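Local coordinates for protein signaling pathway modulator ZraP (Salmonella enterica subsp. enterica serovar Typhimurium, PDB 3LAY) that modulates the Zra envelope stress response in the periplasm, acting as both a regulator and a chaperone, and forms oligomers whose higher-order structures are stabilised by zinc, at residues S88-Q93 against G126-E131; R98-A103 against N116-E121. One frame throughout, in Å; residues are numbered along the deposited sequence.

Overall arrangement
Interactions 1 and 2 pin the same two elements together, helix 70-106 and helix 112-142, at two levels of one antiparallel hairpin. Their centres lie about 15 Å apart, and interaction 2 is nested inside the chain loop that interaction 1 closes. Interaction 1 sits about 4 Å from the centre of the chain and is only partly buried: leucines pack on each other and on the carbon stems of an arginine and a lysine. Interaction 2, centred about 16 Å from that centre and nearer the turn, is the more buried, with a valine and an alanine set against a tyrosine whose hydroxyl bonds to another subunit. No hydrogen bond crosses either contact.

Interaction 1: residues S88-Q93 against G126-E131; sequences SALRQQ and GQKLDE
Arg91 meets Leu129 with its aliphatic stem, while its flat guanidinium group takes no part in the crossing. That group stays along its own helix, NE bonded to the hydroxyl of Thr87 and NH2 to the backbone oxygen of Tyr84, one and two turns back. A bend at chi3 (-78°) folds the end of the chain back toward these partners. What remains for the other helix is CG, which sits in the fork of Leu129, 3.7 Å from CD1 and equally 3.7 Å from CD2. The leucine is the buried member of the contact and also rests on Tyr83, Thr87 and Leu94, so it is a knob sunk among side chains of helix 70-106. The two helices run broadly antiparallel as the arms of the hairpin that each chain contributes to the decameric alpha-helical barrel; the axes of these short segments make 143° between their directions and approach to 9.9 Å. Leu90 points from helix 70-106 toward 126-131; with CG anti to the backbone N (chi1 -167°) its methyls extend to the base of Lys128. Its CD2 lies over the start of the Lys128 side chain, 3.6 Å from CB, and CD1 follows at 4.1 Å from that same Lys128 CB, the two side chains crossing at about a right angle. The CD2 methyl of Leu90 stands 4.4 Å from CD1 of Leu129, and Leu90 also packs on Leu125. Beyond CB the Lys128 chain bends away from helix 70-106, carrying its ammonium group back along helix 112-142 to a hydrogen bond with the hydroxyl of Ser124.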
loop_
_atom_site.group_PDB
_atom_site.type_symbol
_atom_site.label_atom_id
_atom_site.label_comp_id
_atom_site.label_asym_id
_atom_site.label_seq_id
_atom_site.Cartn_x
_atom_site.Cartn_y
_atom_site.Cartn_z
ATOM N N SER J 88 -12.329 9.969 28.269
ATOM C CA SER J 88 -10.995 9.608 28.518
ATOM C C SER J 88 -10.843 8.452 29.517
ATOM O O SER J 88 -10.321 7.403 29.181
ATOM C CB SER J 88 -10.312 10.865 29.045
ATOM O OG SER J 88 -8.962 10.649 29.269
ATOM N N ALA J 89 -11.264 8.614 30.757
ATOM C CA ALA J 89 -11.017 7.514 31.702
ATOM C C ALA J 89 -11.821 6.264 31.316
ATOM O O ALA J 89 -11.416 5.138 31.601
ATOM C CB ALA J 89 -11.309 7.924 33.125
ATOM N N LEU J 90 -12.948 6.484 30.655
ATOM C CA LEU J 90 -13.860 5.435 30.304
ATOM C C LEU J 90 -13.284 4.619 29.166
ATOM O O LEU J 90 -13.337 3.400 29.181
ATOM C CB LEU J 90 -15.206 6.061 29.958
ATOM C CG LEU J 90 -16.429 5.173 29.841
ATOM C CD1 LEU J 90 -16.755 4.376 31.133
ATOM C CD2 LEU J 90 -17.577 6.065 29.446
ATOM N N ARG J 91 -12.662 5.268 28.211
ATOM C CA ARG J 91 -12.033 4.523 27.147
ATOM C C ARG J 91 -10.814 3.725 27.611
ATOM O O ARG J 91 -10.541 2.646 27.086
ATOM C CB ARG J 91 -11.619 5.450 26.022
ATOM C CG ARG J 91 -12.788 5.945 25.212
ATOM C CD ARG J 91 -12.363 6.864 24.062
ATOM N NE ARG J 91 -12.032 8.231 24.459
ATOM C CZ ARG J 91 -10.824 8.670 24.746
ATOM N NH1 ARG J 91 -9.815 7.835 24.713
ATOM N NH2 ARG J 91 -10.635 9.947 25.092
ATOM N N GLN J 92 -10.056 4.281 28.558
ATOM C CA GLN J 92 -8.864 3.616 29.093
ATOM C C GLN J 92 -9.308 2.332 29.764
ATOM O O GLN J 92 -8.786 1.249 29.419
ATOM C CB GLN J 92 -8.152 4.513 30.078
ATOM C CG GLN J 92 -6.726 4.082 30.480
ATOM C CD GLN J 92 -6.070 5.044 31.509
ATOM N N GLN J 93 -10.298 2.441 30.674
ATOM C CA GLN J 93 -10.856 1.301 31.402
ATOM C C GLN J 93 -11.306 0.227 30.418
ATOM O O GLN J 93 -11.039 -0.934 30.624
ATOM C CB GLN J 93 -12.020 1.749 32.341
ATOM C CG GLN J 93 -11.549 2.223 33.768
ATOM C CD GLN J 93 -12.506 3.234 34.602
ATOM O OE1 GLN J 93 -13.633 3.605 34.214
ATOM N NE2 GLN J 93 -11.980 3.669 35.747
ATOM N N GLY J 126 -18.848 -0.289 27.697
ATOM C CA GLY J 126 -19.204 0.045 26.331
ATOM C C GLY J 126 -20.567 0.735 26.238
ATOM O O GLY J 126 -20.757 1.581 25.425
ATOM N N GLN J 127 -21.520 0.362 27.066
ATOM C CA GLN J 127 -22.794 1.016 27.025
ATOM C C GLN J 127 -22.623 2.498 27.393
ATOM O O GLN J 127 -23.221 3.384 26.736
ATOM C CB GLN J 127 -23.840 0.262 27.877
ATOM C CG GLN J 127 -25.086 1.069 28.274
ATOM C CD GLN J 127 -24.983 1.732 29.680
ATOM O OE1 GLN J 127 -24.277 1.220 30.591
ATOM N NE2 GLN J 127 -25.725 2.832 29.872
ATOM N N LYS J 128 -21.821 2.771 28.421
ATOM C CA LYS J 128 -21.527 4.144 28.789
ATOM C C LYS J 128 -20.816 4.831 27.657
ATOM O O LYS J 128 -21.053 5.966 27.370
ATOM C CB LYS J 128 -20.660 4.259 30.049
ATOM C CG LYS J 128 -21.420 4.490 31.368
ATOM C CD LYS J 128 -21.525 3.332 32.308
ATOM C CE LYS J 128 -20.396 3.336 33.339
ATOM N NZ LYS J 128 -20.285 2.002 34.052
ATOM N N LEU J 129 -19.960 4.144 26.944
ATOM C CA LEU J 129 -19.223 4.877 25.941
ATOM C C LEU J 129 -20.115 5.295 24.817
ATOM O O LEU J 129 -20.047 6.415 24.356
ATOM C CB LEU J 129 -18.034 4.077 25.464
ATOM C CG LEU J 129 -16.955 4.745 24.602
ATOM C CD1 LEU J 129 -16.522 6.027 25.187
ATOM C CD2 LEU J 129 -15.754 3.799 24.442
ATOM N N ASP J 130 -20.976 4.399 24.385
ATOM C CA ASP J 130 -21.904 4.690 23.310
ATOM C C ASP J 130 -22.844 5.836 23.615
ATOM O O ASP J 130 -23.164 6.621 22.739
ATOM C CB ASP J 130 -22.705 3.436 22.999
ATOM C CG ASP J 130 -21.844 2.324 22.346
ATOM O OD1 ASP J 130 -20.927 2.640 21.556
ATOM O OD2 ASP J 130 -22.104 1.139 22.605
ATOM N N GLU J 131 -23.342 5.927 24.836
ATOM C CA GLU J 131 -24.184 7.038 25.145
ATOM C C GLU J 131 -23.464 8.358 24.842
ATOM O O GLU J 131 -24.048 9.290 24.248
ATOM C CB GLU J 131 -24.608 7.015 26.605
ATOM C CG GLU J 131 -25.644 5.957 26.927
ATOM C CD GLU J 131 -26.205 6.093 28.328
ATOM O OE1 GLU J 131 -26.132 7.218 28.904
ATOM O OE2 GLU J 131 -26.745 5.087 28.831
#

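Interaction 2: residues R98-A103 against N116-E121; sequences RYEYNA and NAVAKE
Glu100 and Tyr101 hold Val118 between them, each taking one of its methyl groups. Glu100 is the first residue of 98-103 to touch the partner and reaches over with an extended chain, CG anti to the backbone N (chi1 178°). Its carboxylate end lies against the CG2 methyl of Val118, OE2 3.8 Å from that carbon, a van der Waals contact rather than a polar one. The other carboxylate oxygen, OE1, makes a long, weak ion pair with Lys97. It is also 4.9 Å from OE1 of Glu121, which pairs weakly with the same lysine; the lysine probably tempers the repulsion between the two acids. Tyr101, next in sequence, is buried and receives the CG1 methyl of Val118 at the root of its side chain. Tyr101 CA and Val118 CA are 6.3 Å apart, the nearest pair of CA atoms across the two segments. That Val118 methyl is 3.9 Å from Tyr101 CB and 4.1 Å from CD1, sitting at the ring edge near its plane. Ala119 approaches the same ring obliquely, its CB 4.4 Å from Tyr101 CE1, while Ile115 and Met122 add further packing from helix 112-142. The phenol hydroxyl is hydrogen-bonded to OD2 of Asp137 of a neighbouring subunit, and Val134 of that same subunit also packs on Tyr101 and Ala119, so the residue links the pairing of the two helices to the subunit interface. The segments run nearly antiparallel, at 161°. This is side-chain packing within an antiparallel helical hairpin, presumably repeated in each subunit of the decameric alpha-helical barrel.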
loop_
_atom_site.group_PDB
_atom_site.type_symbol
_atom_site.label_atom_id
_atom_site.label_comp_id
_atom_site.label_asym_id
_atom_site.label_seq_id
_atom_site.Cartn_x
_atom_site.Cartn_y
_atom_site.Cartn_z
ATOM N N ARG J 98 -10.437 -5.007 27.771
ATOM C CA ARG J 98 -10.305 -5.770 26.524
ATOM C C ARG J 98 -9.026 -6.627 26.592
ATOM O O ARG J 98 -9.033 -7.776 26.205
ATOM C CB ARG J 98 -10.311 -4.826 25.299
ATOM C CG ARG J 98 -10.797 -5.442 23.952
ATOM N N TYR J 99 -7.932 -6.071 27.115
ATOM C CA TYR J 99 -6.688 -6.825 27.218
ATOM C C TYR J 99 -6.850 -7.972 28.244
ATOM O O TYR J 99 -6.480 -9.117 28.015
ATOM C CB TYR J 99 -5.527 -5.937 27.658
ATOM C CG TYR J 99 -4.947 -4.948 26.658
ATOM C CD1 TYR J 99 -4.357 -5.362 25.485
ATOM C CD2 TYR J 99 -4.864 -3.629 26.966
ATOM C CE1 TYR J 99 -3.768 -4.471 24.621
ATOM C CE2 TYR J 99 -4.285 -2.734 26.115
ATOM C CZ TYR J 99 -3.748 -3.151 24.947
ATOM O OH TYR J 99 -3.197 -2.201 24.131
ATOM N N GLU J 100 -7.394 -7.632 29.394
ATOM C CA GLU J 100 -7.648 -8.615 30.403
ATOM C C GLU J 100 -8.441 -9.795 29.798
ATOM O O GLU J 100 -8.100 -10.950 30.004
ATOM C CB GLU J 100 -8.412 -7.958 31.561
ATOM C CG GLU J 100 -8.747 -8.930 32.639
ATOM C CD GLU J 100 -9.261 -8.334 33.942
ATOM O OE1 GLU J 100 -9.544 -7.115 34.061
ATOM O OE2 GLU J 100 -9.388 -9.143 34.879
ATOM N N TYR J 101 -9.482 -9.485 29.038
ATOM C CA TYR J 101 -10.338 -10.490 28.393
ATOM C C TYR J 101 -9.564 -11.407 27.521
ATOM O O TYR J 101 -9.794 -12.623 27.506
ATOM C CB TYR J 101 -11.340 -9.788 27.491
ATOM C CG TYR J 101 -12.347 -10.654 26.777
ATOM C CD1 TYR J 101 -13.375 -11.268 27.467
ATOM C CD2 TYR J 101 -12.338 -10.759 25.401
ATOM C CE1 TYR J 101 -14.336 -12.032 26.808
ATOM C CE2 TYR J 101 -13.302 -11.504 24.717
ATOM C CZ TYR J 101 -14.281 -12.143 25.428
ATOM O OH TYR J 101 -15.215 -12.894 24.767
ATOM N N ASN J 102 -8.668 -10.809 26.740
ATOM C CA ASN J 102 -7.873 -11.558 25.797
ATOM C C ASN J 102 -6.848 -12.395 26.550
ATOM O O ASN J 102 -6.497 -13.512 26.141
ATOM C CB ASN J 102 -7.295 -10.613 24.751
ATOM C CG ASN J 102 -8.278 -10.336 23.638
ATOM O OD1 ASN J 102 -8.758 -11.240 23.023
ATOM N ND2 ASN J 102 -8.565 -9.109 23.382
ATOM N N ALA J 103 -6.431 -11.872 27.699
ATOM C CA ALA J 103 -5.530 -12.596 28.582
ATOM C C ALA J 103 -6.274 -13.852 29.042
ATOM O O ALA J 103 -5.779 -14.988 28.913
ATOM C CB ALA J 103 -5.133 -11.729 29.767
ATOM N N ASN J 116 -16.568 -14.528 31.731
ATOM C CA ASN J 116 -17.893 -13.935 31.694
ATOM C C ASN J 116 -18.003 -12.631 32.502
ATOM O O ASN J 116 -18.563 -11.657 32.015
ATOM C CB ASN J 116 -18.914 -14.944 32.201
ATOM C CG ASN J 116 -19.279 -15.987 31.164
ATOM O OD1 ASN J 116 -19.362 -15.688 29.970
ATOM N ND2 ASN J 116 -19.545 -17.224 31.629
ATOM N N ALA J 117 -17.475 -12.628 33.729
ATOM C CA ALA J 117 -17.522 -11.444 34.595
ATOM C C ALA J 117 -16.843 -10.265 33.908
ATOM O O ALA J 117 -17.319 -9.109 34.025
ATOM C CB ALA J 117 -16.894 -11.704 35.940
ATOM N N VAL J 118 -15.755 -10.559 33.169
ATOM C CA VAL J 118 -15.013 -9.540 32.440
ATOM C C VAL J 118 -15.810 -9.112 31.213
ATOM O O VAL J 118 -15.793 -7.944 30.820
ATOM C CB VAL J 118 -13.589 -10.039 32.108
ATOM C CG1 VAL J 118 -12.916 -9.222 30.980
ATOM C CG2 VAL J 118 -12.743 -10.016 33.393
ATOM N N ALA J 119 -16.531 -10.043 30.606
ATOM C CA ALA J 119 -17.387 -9.662 29.461
ATOM C C ALA J 119 -18.401 -8.659 29.940
ATOM O O ALA J 119 -18.660 -7.692 29.238
ATOM C CB ALA J 119 -18.094 -10.858 28.820
ATOM N N LYS J 120 -18.927 -8.846 31.151
ATOM C CA LYS J 120 -19.966 -7.923 31.650
ATOM C C LYS J 120 -19.387 -6.549 31.925
ATOM O O LYS J 120 -19.947 -5.573 31.524
ATOM C CB LYS J 120 -20.666 -8.458 32.894
ATOM C CG LYS J 120 -21.239 -9.841 32.731
ATOM C CD LYS J 120 -22.310 -9.915 31.653
ATOM C CE LYS J 120 -22.951 -11.328 31.646
ATOM N NZ LYS J 120 -24.290 -11.348 30.953
ATOM N N GLU J 121 -18.249 -6.484 32.597
ATOM C CA GLU J 121 -17.620 -5.207 32.831
ATOM C C GLU J 121 -17.475 -4.502 31.505
ATOM O O GLU J 121 -17.828 -3.344 31.395
ATOM C CB GLU J 121 -16.284 -5.360 33.563
ATOM C CG GLU J 121 -16.460 -5.763 35.047
ATOM C CD GLU J 121 -15.167 -6.180 35.755
ATOM O OE1 GLU J 121 -14.330 -6.909 35.154
ATOM O OE2 GLU J 121 -15.017 -5.801 36.942
#